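Local atomic coordinates of (R)-specific enoyl-CoA hydratase (PDB entry 5CPG), a protein that probably catalyses the reversible, (R)-specific hydration of trans-2-enoyl-CoA to (R)-3-hydroxyacyl-CoA. Residues E104-L109 against R113-T118. Residues are numbered along the deposited sequence; the frame is centred on the assembly and turned at random.
Sequences EVLEKL and RVRMAT
L106 lays its branched end over A117, with CG 3.9 Å from A117 CB and both methyls about as near, while L106 CD1 also reaches the CG of R115. The leucine can lean across because it sits in a classic beta bulge, where L106 and E107 together face R115. The carbonyl oxygen of R115 takes a bond from L106 N at 2.8 Å and a weak one from E107 N; R115 N answers to E107 O at 3.0 Å. Before the bulge, E104 and A117 form a hydrogen-bonded antiparallel pair through both their N and O atoms.

E107 and R115, a hydrogen-bonded pair, run side by side, pointing the same way. With R115 CG anti to the backbone N (chi1 175°) and the chain bent at chi3 (-69°), NH2 reaches E107 OE1 at 2.6 Å in a salt bridge. The carboxylate meets the edge of the guanidinium, but E107 OE2 also approaches R115 NH2, at 2.9 Å, so the pairing is not two-pronged; nor is it flat, the planes standing 50° apart. R115 NE is hydrogen-bonded to a glycerol, probably carried over from crystallisation. Toward the turn, L109 CD1 lies over one face of the R113 guanidinium, whose NE pairs with E134 on strand 127-136.

The opposite face, which K108 shares, is apolar toward its middle: V105 CG1 meets V114 CG1 at 3.9 Å, their side chains crossing at about a right angle, and V105 CG2 touches the sulfur of M116. Here V114 and M116 also rest on I135. Antiparallel strands 98-109 and 113-121, joined by a short turn, thus make a bulged beta hairpin within the antiparallel sheet of the hotdog fold.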
loop_
_atom_site.group_PDB
_atom_site.type_symbol
_atom_site.label_atom_id
_atom_site.label_comp_id
_atom_site.label_asym_id
_atom_site.label_seq_id
_atom_site.Cartn_x
_atom_site.Cartn_y
_atom_site.Cartn_z
ATOM N N GLU A 104 4.673 17.003 -3.205
ATOM C CA GLU A 104 5.320 18.174 -3.799
ATOM C C GLU A 104 5.937 17.812 -5.147
ATOM O O GLU A 104 6.652 16.825 -5.223
ATOM C CB GLU A 104 6.421 18.702 -2.886
ATOM C CG GLU A 104 7.046 20.005 -3.444
ATOM C CD GLU A 104 8.232 20.494 -2.603
ATOM O OE1 GLU A 104 8.373 20.059 -1.436
ATOM O OE2 GLU A 104 9.037 21.309 -3.126
ATOM N N VAL A 105 5.691 18.618 -6.181
ATOM C CA VAL A 105 6.307 18.337 -7.488
ATOM C C VAL A 105 7.814 18.649 -7.434
ATOM O O VAL A 105 8.200 19.787 -7.132
ATOM C CB VAL A 105 5.658 19.142 -8.616
ATOM C CG1 VAL A 105 6.437 18.893 -9.923
ATOM C CG2 VAL A 105 4.142 18.819 -8.778
ATOM N N LEU A 106 8.669 17.642 -7.669
ATOM C CA LEU A 106 10.120 17.848 -7.541
ATOM C C LEU A 106 10.746 18.146 -8.898
ATOM O O LEU A 106 11.619 19.011 -9.019
ATOM C CB LEU A 106 10.828 16.628 -6.928
ATOM C CG LEU A 106 10.558 16.235 -5.479
ATOM C CD1 LEU A 106 11.314 14.999 -5.139
ATOM C CD2 LEU A 106 10.966 17.403 -4.499
ATOM N N GLU A 107 10.295 17.435 -9.918
ATOM C CA GLU A 107 10.874 17.517 -11.262
ATOM C C GLU A 107 9.817 17.218 -12.302
ATOM O O GLU A 107 9.020 16.311 -12.093
ATOM C CB GLU A 107 12.027 16.513 -11.432
ATOM C CG GLU A 107 13.124 16.602 -10.385
ATOM C CD GLU A 107 14.107 15.449 -10.423
ATOM O OE1 GLU A 107 14.496 15.005 -11.529
ATOM O OE2 GLU A 107 14.498 14.983 -9.337
ATOM N N LYS A 108 9.826 17.949 -13.412
ATOM C CA LYS A 108 9.088 17.568 -14.602
ATOM C C LYS A 108 10.069 16.997 -15.626
ATOM O O LYS A 108 11.107 17.594 -15.896
ATOM C CB LYS A 108 8.321 18.745 -15.160
ATOM C CG LYS A 108 7.158 19.143 -14.226
ATOM C CD LYS A 108 6.464 20.433 -14.667
ATOM C CE LYS A 108 5.874 20.320 -16.057
ATOM N NZ LYS A 108 5.055 21.528 -16.383
ATOM N N LEU A 109 9.728 15.836 -16.177
ATOM C CA LEU A 109 10.667 15.022 -16.945
ATOM C C LEU A 109 10.068 14.619 -18.309
ATOM O O LEU A 109 8.875 14.808 -18.570
ATOM C CB LEU A 109 11.034 13.769 -16.151
ATOM C CG LEU A 109 11.674 13.963 -14.781
ATOM C CD1 LEU A 109 11.657 12.684 -13.962
ATOM C CD2 LEU A 109 13.109 14.425 -14.916
ATOM N N ARG A 113 6.500 12.819 -17.564
ATOM C CA ARG A 113 6.791 12.191 -16.293
ATOM C C ARG A 113 7.087 13.215 -15.230
ATOM O O ARG A 113 7.568 14.321 -15.519
ATOM C CB ARG A 113 7.943 11.219 -16.447
ATOM C CG ARG A 113 7.493 9.921 -17.139
ATOM C CD ARG A 113 8.664 9.090 -17.670
ATOM N NE ARG A 113 9.715 8.840 -16.693
ATOM C CZ ARG A 113 10.918 9.433 -16.711
ATOM N NH1 ARG A 113 11.842 9.137 -15.791
ATOM N NH2 ARG A 113 11.207 10.333 -17.649
ATOM N N VAL A 114 6.754 12.852 -13.992
ATOM C CA VAL A 114 6.925 13.751 -12.853
ATOM C C VAL A 114 7.492 12.971 -11.693
ATOM O O VAL A 114 7.135 11.804 -11.502
ATOM C CB VAL A 114 5.588 14.400 -12.469
ATOM C CG1 VAL A 114 5.702 15.246 -11.210
ATOM C CG2 VAL A 114 5.042 15.261 -13.602
ATOM N N ARG A 115 8.463 13.562 -10.988
ATOM C CA ARG A 115 8.943 13.041 -9.724
ATOM C C ARG A 115 8.285 13.852 -8.605
ATOM O O ARG A 115 8.336 15.075 -8.615
ATOM C CB ARG A 115 10.486 13.114 -9.661
ATOM C CG ARG A 115 11.084 12.701 -8.355
ATOM C CD ARG A 115 12.603 12.515 -8.408
ATOM N NE ARG A 115 12.930 11.350 -9.219
ATOM C CZ ARG A 115 13.512 11.408 -10.413
ATOM N NH1 ARG A 115 13.754 10.284 -11.079
ATOM N NH2 ARG A 115 13.861 12.585 -10.929
ATOM N N MET A 116 7.610 13.162 -7.686
ATOM C CA MET A 116 6.751 13.783 -6.682
ATOM C C MET A 116 7.277 13.395 -5.337
ATOM O O MET A 116 7.494 12.188 -5.081
ATOM C CB MET A 116 5.292 13.310 -6.842
ATOM C CG MET A 116 4.318 14.018 -5.949
ATOM S SD MET A 116 3.722 15.580 -6.655
ATOM C CE MET A 116 3.269 14.957 -8.258
ATOM N N ALA A 117 7.548 14.375 -4.471
ATOM C CA ALA A 117 7.904 14.022 -3.108
ATOM C C ALA A 117 6.614 13.573 -2.405
ATOM O O ALA A 117 5.563 14.142 -2.671
ATOM C CB ALA A 117 8.519 15.204 -2.375
ATOM N N THR A 118 6.686 12.544 -1.561
ATOM C CA THR A 118 5.483 12.001 -0.919
ATOM C C THR A 118 5.781 11.819 0.559
ATOM O O THR A 118 6.392 10.845 0.958
ATOM C CB THR A 118 5.031 10.657 -1.565
ATOM O OG1 THR A 118 6.089 9.702 -1.432
ATOM C CG2 THR A 118 4.742 10.840 -3.054
#